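Local coordinates for cyclic nucleotide-gated potassium channel mll3241 (Mesorhizobium loti, PDB 4MUV), which forms a homotetrameric potassium channel of the cell membrane that is activated by cyclic AMP, the chain here being its cytoplasmic cyclic nucleotide-binding domain, at residues I49-E54 against S95-A100; A70-S75 against G137-A142; G80-E85 against E126-T131. The protein carries 3 engineered substitutions. All blocks are in the same frame, centred on the assembly; numbering follows the deposited sequence.

Contact 1 of 3, residues I49-E54 against S95-A100. With PCG (cyclic guanosine monophosphate), chain C.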
loop_
_atom_site.group_PDB
_atom_site.type_symbol
_atom_site.label_atom_id
_atom_site.label_comp_id
_atom_site.label_asym_id
_atom_site.label_seq_id
_atom_site.Cartn_x
_atom_site.Cartn_y
_atom_site.Cartn_z
ATOM N N ILE A 49 -2.068 3.264 -11.132
ATOM C CA ILE A 49 -2.296 3.568 -9.725
ATOM C C ILE A 49 -1.266 4.598 -9.224
ATOM O O ILE A 49 -1.630 5.564 -8.541
ATOM C CB ILE A 49 -2.270 2.287 -8.884
ATOM C CG1 ILE A 49 -3.372 1.323 -9.374
ATOM C CG2 ILE A 49 -2.428 2.635 -7.436
ATOM C CD1 ILE A 49 -3.154 -0.077 -8.981
ATOM N N CYS A 50 0.014 4.365 -9.535
ATOM C CA CYS A 50 0.962 5.435 -9.353
ATOM C C CYS A 50 1.949 5.406 -10.492
ATOM O O CYS A 50 2.143 4.412 -11.170
ATOM C CB CYS A 50 1.639 5.351 -8.004
ATOM S SG CYS A 50 2.547 3.840 -7.796
ATOM N N ARG A 51 2.471 6.588 -10.774
ATOM C CA ARG A 51 3.289 6.815 -11.948
ATOM C C ARG A 51 4.698 7.241 -11.565
ATOM O O ARG A 51 4.886 8.112 -10.735
ATOM C CB ARG A 51 2.663 7.869 -12.841
ATOM C CG ARG A 51 3.349 7.887 -14.194
ATOM C CD ARG A 51 2.678 8.771 -15.156
ATOM N NE ARG A 51 1.304 8.396 -15.478
ATOM C CZ ARG A 51 0.939 7.465 -16.358
ATOM N NH1 ARG A 51 1.834 6.709 -16.990
ATOM N NH2 ARG A 51 -0.352 7.273 -16.585
ATOM N N ILE A 52 5.673 6.620 -12.201
ATOM C CA ILE A 52 7.070 6.967 -11.990
ATOM C C ILE A 52 7.269 8.472 -12.085
ATOM O O ILE A 52 6.746 9.126 -12.980
ATOM C CB ILE A 52 8.001 6.210 -12.986
ATOM C CG1 ILE A 52 9.466 6.380 -12.588
ATOM C CG2 ILE A 52 7.743 6.596 -14.468
ATOM C CD1 ILE A 52 10.388 5.505 -13.384
ATOM N N GLY A 53 8.014 9.010 -11.131
ATOM C CA GLY A 53 8.363 10.412 -11.105
ATOM C C GLY A 53 7.394 11.340 -10.418
ATOM O O GLY A 53 7.716 12.512 -10.222
ATOM N N GLU A 54 6.196 10.863 -10.090
ATOM C CA GLU A 54 5.188 11.711 -9.454
ATOM C C GLU A 54 5.376 11.685 -7.945
ATOM O O GLU A 54 5.942 10.743 -7.385
ATOM C CB GLU A 54 3.763 11.269 -9.844
ATOM C CG GLU A 54 3.533 11.395 -11.350
ATOM C CD GLU A 54 2.073 11.323 -11.815
ATOM O OE1 GLU A 54 1.198 10.873 -11.038
ATOM O OE2 GLU A 54 1.817 11.707 -12.991
ATOM N N SER A 95 9.096 5.553 -7.775
ATOM C CA SER A 95 10.226 4.939 -8.453
ATOM C C SER A 95 9.841 3.971 -9.559
ATOM O O SER A 95 10.720 3.475 -10.261
ATOM C CB SER A 95 11.146 4.220 -7.457
ATOM O OG SER A 95 10.497 3.089 -6.882
ATOM N N ALA A 96 8.543 3.721 -9.716
ATOM C CA ALA A 96 8.050 2.819 -10.747
ATOM C C ALA A 96 6.567 3.093 -10.924
ATOM O O ALA A 96 5.896 3.541 -10.003
ATOM C CB ALA A 96 8.271 1.370 -10.340
ATOM N N THR A 97 6.076 2.785 -12.121
ATOM C CA THR A 97 4.656 2.834 -12.416
ATOM C C THR A 97 4.013 1.491 -12.051
ATOM O O THR A 97 4.486 0.424 -12.465
ATOM C CB THR A 97 4.437 3.182 -13.882
ATOM O OG1 THR A 97 4.983 4.491 -14.096
ATOM C CG2 THR A 97 2.943 3.165 -14.254
ATOM N N VAL A 98 2.958 1.566 -11.262
ATOM C CA VAL A 98 2.198 0.403 -10.843
ATOM C C VAL A 98 0.793 0.574 -11.392
ATOM O O VAL A 98 0.181 1.617 -11.223
ATOM C CB VAL A 98 2.168 0.285 -9.301
ATOM C CG1 VAL A 98 1.399 -0.961 -8.868
ATOM C CG2 VAL A 98 3.570 0.309 -8.729
ATOM N N SER A 99 0.289 -0.479 -12.019
ATOM C CA SER A 99 -0.998 -0.509 -12.694
ATOM C C SER A 99 -1.794 -1.726 -12.216
ATOM O O SER A 99 -1.207 -2.737 -11.819
ATOM C CB SER A 99 -0.784 -0.650 -14.205
ATOM O OG SER A 99 0.069 0.341 -14.744
ATOM N N ALA A 100 -3.110 -1.652 -12.282
ATOM C CA ALA A 100 -3.909 -2.836 -12.034
ATOM C C ALA A 100 -3.634 -3.852 -13.145
ATOM O O ALA A 100 -3.643 -3.515 -14.326
ATOM C CB ALA A 100 -5.379 -2.485 -12.008
HETATM P PA PCG C . 7.098 3.825 -4.824
HETATM O O1A PCG C . 6.495 4.783 -3.817
HETATM O O2A PCG C . 8.431 4.191 -5.373
HETATM O "O5'" PCG C . 6.104 3.664 -5.996
HETATM C "C5'" PCG C . 6.226 2.618 -6.849
HETATM C "C4'" PCG C . 6.242 1.324 -6.016
HETATM O "O4'" PCG C . 6.328 0.028 -6.719
HETATM C "C3'" PCG C . 7.307 1.347 -5.144
HETATM O "O3'" PCG C . 7.182 2.397 -4.134
HETATM C "C2'" PCG C . 7.279 -0.127 -4.568
HETATM O "O2'" PCG C . 6.454 -0.157 -3.404
HETATM C "C1'" PCG C . 6.740 -0.907 -5.606
HETATM N N9 PCG C . 7.587 -1.916 -6.168
HETATM C C8 PCG C . 7.390 -3.276 -6.144
HETATM N N7 PCG C . 8.429 -3.932 -6.664
HETATM C C5 PCG C . 9.321 -2.956 -7.038
HETATM C C6 PCG C . 10.620 -3.037 -7.647
HETATM O O6 PCG C . 11.209 -4.095 -7.979
HETATM N N1 PCG C . 11.218 -1.821 -7.869
HETATM C C2 PCG C . 10.668 -0.603 -7.500
HETATM N N2 PCG C . 11.356 0.526 -7.750
HETATM N N3 PCG C . 9.432 -0.483 -6.918
HETATM C C4 PCG C . 8.802 -1.727 -6.704
HETATM O O HOH W 1 4.726 5.287 -16.662
#
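I49 lays its CD1 over the backbone between S99 and A100, 3.7 Å from A100 N. Its own N and that of C50 both donate to V98 O, and both lie in the plane of this carbonyl. Two residues facing one make a classic beta bulge. V98 N returns a bond to C50 O. V98 CG2 turns to the ligand and comes 3.4 Å from the ribose O4' of cyclic GMP. In one of its two conformers, C50 also brings SG 3.8 Å from this CG2. Next along, T97 OG1 accepts from I52 N at 2.9 Å, and the bond is almost straight (179°). OG1 stands beside its own backbone N, chi1 -62°, which turns it to the start of the type II turn R51-E54. A water 2.7 Å from T97 OG1 also meets R51 NH1, weakly. At the far end S95 grips the phosphate twice: N and OG each donate to O2A of cyclic GMP. The same OG accepts a bond of 2.8 Å from guanine N2. The bulged edge pair of this antiparallel jelly-roll sheet leads into loop residue S95 of the phosphate-binding site of a cyclic nucleotide-binding domain.

Contact 2 of 3, residues A70-S75 against G137-A142. Engineered in segment 70-75: S71 (natural residue Thr), S75 (natural residue Val). Engineered in segment 137-142: D139 (natural residue Ala). With PCG (cyclic guanosine monophosphate), chain C.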
loop_
_atom_site.group_PDB
_atom_site.type_symbol
_atom_site.label_atom_id
_atom_site.label_comp_id
_atom_site.label_asym_id
_atom_site.label_seq_id
_atom_site.Cartn_x
_atom_site.Cartn_y
_atom_site.Cartn_z
ATOM N N ALA A 70 6.090 -1.923 -13.182
ATOM C CA ALA A 70 6.954 -1.720 -14.341
ATOM C C ALA A 70 8.348 -1.297 -13.888
ATOM O O ALA A 70 8.613 -0.144 -13.699
ATOM C CB ALA A 70 6.345 -0.661 -15.273
ATOM N N SER A 71 9.233 -2.244 -13.690
ATOM C CA SER A 71 10.578 -1.969 -13.204
ATOM C C SER A 71 11.491 -2.814 -14.053
ATOM O O SER A 71 10.993 -3.557 -14.888
ATOM C CB SER A 71 10.701 -2.364 -11.740
ATOM O OG SER A 71 10.654 -3.764 -11.603
ATOM N N PRO A 72 12.820 -2.738 -13.839
ATOM C CA PRO A 72 13.734 -3.522 -14.680
ATOM C C PRO A 72 13.530 -5.013 -14.552
ATOM O O PRO A 72 13.936 -5.768 -15.440
ATOM C CB PRO A 72 15.125 -3.118 -14.166
ATOM C CG PRO A 72 14.932 -1.800 -13.581
ATOM C CD PRO A 72 13.553 -1.788 -12.985
ATOM N N ASN A 73 12.934 -5.434 -13.451
ATOM C CA ASN A 73 12.557 -6.826 -13.249
ATOM C C ASN A 73 11.082 -6.836 -12.922
ATOM O O ASN A 73 10.716 -6.882 -11.747
ATOM C CB ASN A 73 13.372 -7.414 -12.111
ATOM C CG ASN A 73 14.850 -7.430 -12.421
ATOM O OD1 ASN A 73 15.311 -8.256 -13.206
ATOM N ND2 ASN A 73 15.602 -6.498 -11.837
ATOM N N PRO A 74 10.230 -6.736 -13.961
ATOM C CA PRO A 74 8.789 -6.531 -13.765
ATOM C C PRO A 74 8.212 -7.628 -12.881
ATOM O O PRO A 74 8.630 -8.787 -12.935
ATOM C CB PRO A 74 8.226 -6.629 -15.189
ATOM C CG PRO A 74 9.366 -6.293 -16.079
ATOM C CD PRO A 74 10.596 -6.766 -15.387
ATOM N N SER A 75 7.256 -7.252 -12.047
ATOM C CA SER A 75 6.646 -8.222 -11.151
ATOM C C SER A 75 5.161 -7.957 -10.982
ATOM O O SER A 75 4.643 -6.902 -11.348
ATOM C CB SER A 75 7.348 -8.203 -9.795
ATOM O OG SER A 75 7.243 -6.939 -9.188
ATOM N N GLY A 137 17.418 -2.875 -4.602
ATOM C CA GLY A 137 18.404 -3.875 -4.978
ATOM C C GLY A 137 18.028 -4.597 -6.249
ATOM O O GLY A 137 18.860 -4.851 -7.131
ATOM N N ALA A 138 16.742 -4.904 -6.363
ATOM C CA ALA A 138 16.252 -5.537 -7.579
ATOM C C ALA A 138 16.449 -4.615 -8.768
ATOM O O ALA A 138 16.881 -5.056 -9.847
ATOM C CB ALA A 138 14.774 -5.909 -7.418
ATOM N N ASP A 139 16.176 -3.333 -8.574
ATOM C CA ASP A 139 16.310 -2.350 -9.657
ATOM C C ASP A 139 17.745 -2.189 -10.141
ATOM O O ASP A 139 17.952 -1.774 -11.280
ATOM C CB ASP A 139 15.867 -0.962 -9.191
ATOM C CG ASP A 139 14.400 -0.860 -8.872
ATOM O OD1 ASP A 139 13.585 -1.764 -9.228
ATOM O OD2 ASP A 139 14.039 0.156 -8.209
ATOM N N ALA A 140 18.696 -2.449 -9.263
ATOM C CA ALA A 140 20.106 -2.226 -9.518
ATOM C C ALA A 140 20.729 -3.338 -10.307
ATOM O O ALA A 140 21.872 -3.193 -10.721
ATOM C CB ALA A 140 20.828 -2.043 -8.211
ATOM N N SER A 141 19.999 -4.434 -10.497
ATOM C CA SER A 141 20.484 -5.671 -11.105
ATOM C C SER A 141 19.812 -5.874 -12.464
ATOM O O SER A 141 18.585 -5.903 -12.572
ATOM C CB SER A 141 20.162 -6.900 -10.217
ATOM O OG SER A 141 20.062 -6.628 -8.821
ATOM N N ALA A 142 20.617 -6.018 -13.506
ATOM C CA ALA A 142 20.098 -6.362 -14.825
ATOM C C ALA A 142 19.538 -7.786 -14.846
ATOM O O ALA A 142 20.032 -8.671 -14.144
ATOM C CB ALA A 142 21.198 -6.215 -15.864
HETATM P PA PCG C . 7.098 3.825 -4.824
HETATM O O1A PCG C . 6.495 4.783 -3.817
HETATM O O2A PCG C . 8.431 4.191 -5.373
HETATM O "O5'" PCG C . 6.104 3.664 -5.996
HETATM C "C5'" PCG C . 6.226 2.618 -6.849
HETATM C "C4'" PCG C . 6.242 1.324 -6.016
HETATM O "O4'" PCG C . 6.328 0.028 -6.719
HETATM C "C3'" PCG C . 7.307 1.347 -5.144
HETATM O "O3'" PCG C . 7.182 2.397 -4.134
HETATM C "C2'" PCG C . 7.279 -0.127 -4.568
HETATM O "O2'" PCG C . 6.454 -0.157 -3.404
HETATM C "C1'" PCG C . 6.740 -0.907 -5.606
HETATM N N9 PCG C . 7.587 -1.916 -6.168
HETATM C C8 PCG C . 7.390 -3.276 -6.144
HETATM N N7 PCG C . 8.429 -3.932 -6.664
HETATM C C5 PCG C . 9.321 -2.956 -7.038
HETATM C C6 PCG C . 10.620 -3.037 -7.647
HETATM O O6 PCG C . 11.209 -4.095 -7.979
HETATM N N1 PCG C . 11.218 -1.821 -7.869
HETATM C C2 PCG C . 10.668 -0.603 -7.500
HETATM N N2 PCG C . 11.356 0.526 -7.750
HETATM N N3 PCG C . 9.432 -0.483 -6.918
HETATM C C4 PCG C . 8.802 -1.727 -6.704
HETATM O O HOH W 2 13.245 -4.269 -10.256
#
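P72 rests on D139, where the loop between two strands of the cyclic nucleotide-binding beta-roll meets the end of the C-terminal helix, the lid over the base. The proline CG lies 3.8 Å from D139 O, and its CD is near D139 OD1. D139, engineered from alanine, gives its main contacts to the ligand. Its carboxylate meets the guanine with both oxygens, one to each nitrogen. Guanine N1 donates to OD1 at 2.7 Å in a nearly straight bond (176°), and N2 donates to OD2 at a more bent 155°. The CG of D139 sits beside the backbone N, chi1 -66°, which brings the carboxylate off the helix to the base. This bidentate match reads the guanine edge, in keeping with the inverted ligand selectivity of this mutant. S71, engineered from threonine, joins through a water. That water is hydrogen-bonded to S71 OG, D139 OD1 and guanine O6, so its three contacts tie loop, helix and base together. OD1 thus has both N1 and the water as partners.

Further out, N73 holds the loop to the chain end. Its ND2 donates to S141 O at 3.1 Å. The carbonyl lies close to the asparagine amide plane, and the donor in turn lies in the carbonyl plane. The same ND2 is 2.8 Å from A138 O. The turn that presents S141 is fixed by G137 O, which accepts from A140 N and S141 OG. These donors come from opposite faces of its plane, with S141 OG at 2.7 Å from G137 O.

Contact 3 of 3, residues G80-E85 against E126-T131. With PCG (cyclic guanosine monophosphate), chain C.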
loop_
_atom_site.group_PDB
_atom_site.type_symbol
_atom_site.label_atom_id
_atom_site.label_comp_id
_atom_site.label_asym_id
_atom_site.label_seq_id
_atom_site.Cartn_x
_atom_site.Cartn_y
_atom_site.Cartn_z
ATOM N N GLY A 80 -2.022 -9.574 -0.089
ATOM C CA GLY A 80 -1.054 -9.641 0.985
ATOM C C GLY A 80 0.154 -8.773 0.725
ATOM O O GLY A 80 0.890 -8.455 1.638
ATOM N N ALA A 81 0.374 -8.400 -0.531
ATOM C CA ALA A 81 1.511 -7.566 -0.896
ATOM C C ALA A 81 1.181 -6.104 -0.702
ATOM O O ALA A 81 0.020 -5.746 -0.524
ATOM C CB ALA A 81 1.913 -7.838 -2.355
ATOM N N PHE A 82 2.196 -5.254 -0.798
ATOM C CA PHE A 82 1.986 -3.809 -0.661
ATOM C C PHE A 82 2.967 -3.071 -1.548
ATOM O O PHE A 82 4.006 -3.604 -1.945
ATOM C CB PHE A 82 2.071 -3.335 0.796
ATOM C CG PHE A 82 3.356 -3.691 1.473
ATOM C CD1 PHE A 82 4.518 -2.967 1.243
ATOM C CD2 PHE A 82 3.413 -4.751 2.364
ATOM C CE1 PHE A 82 5.705 -3.287 1.864
ATOM C CE2 PHE A 82 4.605 -5.084 2.988
ATOM C CZ PHE A 82 5.755 -4.337 2.734
ATOM N N PHE A 83 2.596 -1.850 -1.905
ATOM C CA PHE A 83 3.439 -0.988 -2.726
ATOM C C PHE A 83 3.162 0.474 -2.411
ATOM O O PHE A 83 2.109 0.822 -1.884
ATOM C CB PHE A 83 3.225 -1.307 -4.207
ATOM C CG PHE A 83 1.847 -1.009 -4.715
ATOM C CD1 PHE A 83 0.846 -1.955 -4.643
ATOM C CD2 PHE A 83 1.558 0.210 -5.295
ATOM C CE1 PHE A 83 -0.427 -1.665 -5.115
ATOM C CE2 PHE A 83 0.286 0.494 -5.759
ATOM C CZ PHE A 83 -0.700 -0.433 -5.676
ATOM N N GLY A 84 4.128 1.328 -2.770
ATOM C CA GLY A 84 4.035 2.760 -2.524
ATOM C C GLY A 84 4.755 3.228 -1.281
ATOM O O GLY A 84 4.806 4.425 -1.011
ATOM N N GLU A 85 5.327 2.282 -0.532
ATOM C CA GLU A 85 6.070 2.636 0.674
ATOM C C GLU A 85 7.352 3.407 0.381
ATOM O O GLU A 85 7.780 4.210 1.182
ATOM C CB GLU A 85 6.421 1.387 1.503
ATOM C CG GLU A 85 7.505 0.449 0.946
ATOM C CD GLU A 85 7.065 -0.269 -0.331
ATOM O OE1 GLU A 85 5.843 -0.500 -0.505
ATOM O OE2 GLU A 85 7.934 -0.591 -1.167
ATOM N N GLU A 126 10.514 -1.404 10.191
ATOM C CA GLU A 126 11.681 -2.105 9.665
ATOM C C GLU A 126 11.343 -2.949 8.444
ATOM O O GLU A 126 12.134 -3.024 7.502
ATOM C CB GLU A 126 12.321 -2.978 10.755
ATOM C CG GLU A 126 13.666 -3.605 10.357
ATOM C CD GLU A 126 14.795 -2.585 10.263
ATOM O OE1 GLU A 126 14.522 -1.367 10.258
ATOM O OE2 GLU A 126 15.969 -3.003 10.201
ATOM N N ILE A 127 10.172 -3.594 8.465
ATOM C CA ILE A 127 9.736 -4.344 7.283
ATOM C C ILE A 127 9.615 -3.410 6.082
ATOM O O ILE A 127 10.067 -3.752 4.986
ATOM C CB ILE A 127 8.427 -5.099 7.523
ATOM C CG1 ILE A 127 8.712 -6.278 8.457
ATOM C CG2 ILE A 127 7.802 -5.590 6.207
ATOM C CD1 ILE A 127 7.480 -6.849 9.118
ATOM N N PHE A 128 9.040 -2.226 6.263
ATOM C CA PHE A 128 8.934 -1.283 5.137
ATOM C C PHE A 128 10.329 -0.850 4.662
ATOM O O PHE A 128 10.597 -0.782 3.463
ATOM C CB PHE A 128 8.119 -0.051 5.533
ATOM C CG PHE A 128 6.634 -0.290 5.687
ATOM C CD1 PHE A 128 5.933 -1.080 4.811
ATOM C CD2 PHE A 128 5.952 0.287 6.742
ATOM C CE1 PHE A 128 4.583 -1.247 4.964
ATOM C CE2 PHE A 128 4.604 0.123 6.891
ATOM C CZ PHE A 128 3.917 -0.655 6.004
ATOM N N ARG A 129 11.210 -0.552 5.614
ATOM C CA ARG A 129 12.540 -0.060 5.281
ATOM C C ARG A 129 13.294 -1.141 4.488
ATOM O O ARG A 129 13.933 -0.848 3.465
ATOM C CB ARG A 129 13.320 0.339 6.546
ATOM C CG ARG A 129 14.672 1.040 6.254
ATOM C CD ARG A 129 15.495 1.306 7.516
ATOM N NE ARG A 129 15.954 0.062 8.131
ATOM C CZ ARG A 129 16.986 -0.660 7.706
ATOM N NH1 ARG A 129 17.703 -0.277 6.662
ATOM N NH2 ARG A 129 17.299 -1.780 8.337
ATOM N N LYS A 130 13.216 -2.388 4.944
ATOM C CA LYS A 130 13.902 -3.480 4.250
ATOM C C LYS A 130 13.280 -3.810 2.899
ATOM O O LYS A 130 13.987 -4.142 1.961
ATOM C CB LYS A 130 13.981 -4.714 5.131
ATOM C CG LYS A 130 14.951 -4.543 6.278
ATOM C CD LYS A 130 15.010 -5.785 7.143
ATOM C CE LYS A 130 15.948 -5.577 8.307
ATOM N NZ LYS A 130 15.904 -6.691 9.292
ATOM N N THR A 131 11.964 -3.719 2.794
ATOM C CA THR A 131 11.283 -3.940 1.515
ATOM C C THR A 131 11.736 -2.893 0.489
ATOM O O THR A 131 12.017 -3.228 -0.664
ATOM C CB THR A 131 9.747 -3.927 1.692
ATOM O OG1 THR A 131 9.361 -5.040 2.505
ATOM C CG2 THR A 131 9.059 -4.046 0.354
HETATM P PA PCG C . 7.098 3.825 -4.824
HETATM O O1A PCG C . 6.495 4.783 -3.817
HETATM O O2A PCG C . 8.431 4.191 -5.373
HETATM O "O5'" PCG C . 6.104 3.664 -5.996
HETATM C "C5'" PCG C . 6.226 2.618 -6.849
HETATM C "C4'" PCG C . 6.242 1.324 -6.016
HETATM O "O4'" PCG C . 6.328 0.028 -6.719
HETATM C "C3'" PCG C . 7.307 1.347 -5.144
HETATM O "O3'" PCG C . 7.182 2.397 -4.134
HETATM C "C2'" PCG C . 7.279 -0.127 -4.568
HETATM O "O2'" PCG C . 6.454 -0.157 -3.404
HETATM C "C1'" PCG C . 6.740 -0.907 -5.606
HETATM N N9 PCG C . 7.587 -1.916 -6.168
HETATM C C8 PCG C . 7.390 -3.276 -6.144
HETATM N N7 PCG C . 8.429 -3.932 -6.664
HETATM C C5 PCG C . 9.321 -2.956 -7.038
HETATM C C6 PCG C . 10.620 -3.037 -7.647
HETATM O O6 PCG C . 11.209 -4.095 -7.979
HETATM N N1 PCG C . 11.218 -1.821 -7.869
HETATM C C2 PCG C . 10.668 -0.603 -7.500
HETATM N N2 PCG C . 11.356 0.526 -7.750
HETATM N N3 PCG C . 9.432 -0.483 -6.918
HETATM C C4 PCG C . 8.802 -1.727 -6.704
#
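The ring of F82 receives the edge of F128 on one face, a T-shaped pair in which the C-terminal helix packs on the strand that leads into the phosphate-binding cassette of the cyclic nucleotide-binding domain. The planes stand at 84° and the centroids are 5.2 Å apart. F128 leads with CD1 and CE1, and CD1 comes 3.7 Å from F82 CE1. CE1 of F128 sits above the F82 plane but is displaced toward the rim. I127 meets the same F82 ring differently, with CG2 near its plane, at the edge by CZ. The side chains of T131 and F82 approach each other from opposite directions, and T131 CG2 is 3.8 Å from F82 CE1. F82 reaches this group of helix side chains because CG lies between the backbone N and the carbonyl carbon, chi1 56°. An alanine here would remove the face on which F128 rests, and is likely to leave a gap between strand 82-83 and the helix, with F128 freer to turn. L22 and M59 also touch both phenylalanines.

E85 follows the strand, past G84. Its CB is 4.2 Å from F128 CD1. The chain then bends at chi2 (-68°) and carries the carboxylate back toward the ribose. T131 CG2 packs 3.9 Å from E85 OE2. R135, further along the same helix, makes a salt bridge to OE2 and also bonds F82 O, so one arginine ties both residues to the helix. The 2'-hydroxyl of cyclic GMP is gripped by two neighbouring residues: G84 N donates to O2', and O2' donates to E85 OE2 at 2.7 Å.

How the contacts relate
All three contacts surround one cyclic GMP. Their centres are 14 to 16 Å apart. Contact 1 lies in the sheet of strands 48-50, 97-100, 67-70 and 75-77, and contact 2 uses the loop that joins the last two of these. The two touch where T97 O probably bonds A70 N. Contact 3 joins the edge strand 82-83 of the other sheet to helix 122-139, and reaches contact 1 through F83, which packs on V98 and I49. Contacts 2 and 3 do not touch, but both use this helix. Contact 3 is nested inside contact 2 along the chain, while contact 1 alternates with both. Beta-roll and C-terminal helix therefore close on the nucleotide from different sides.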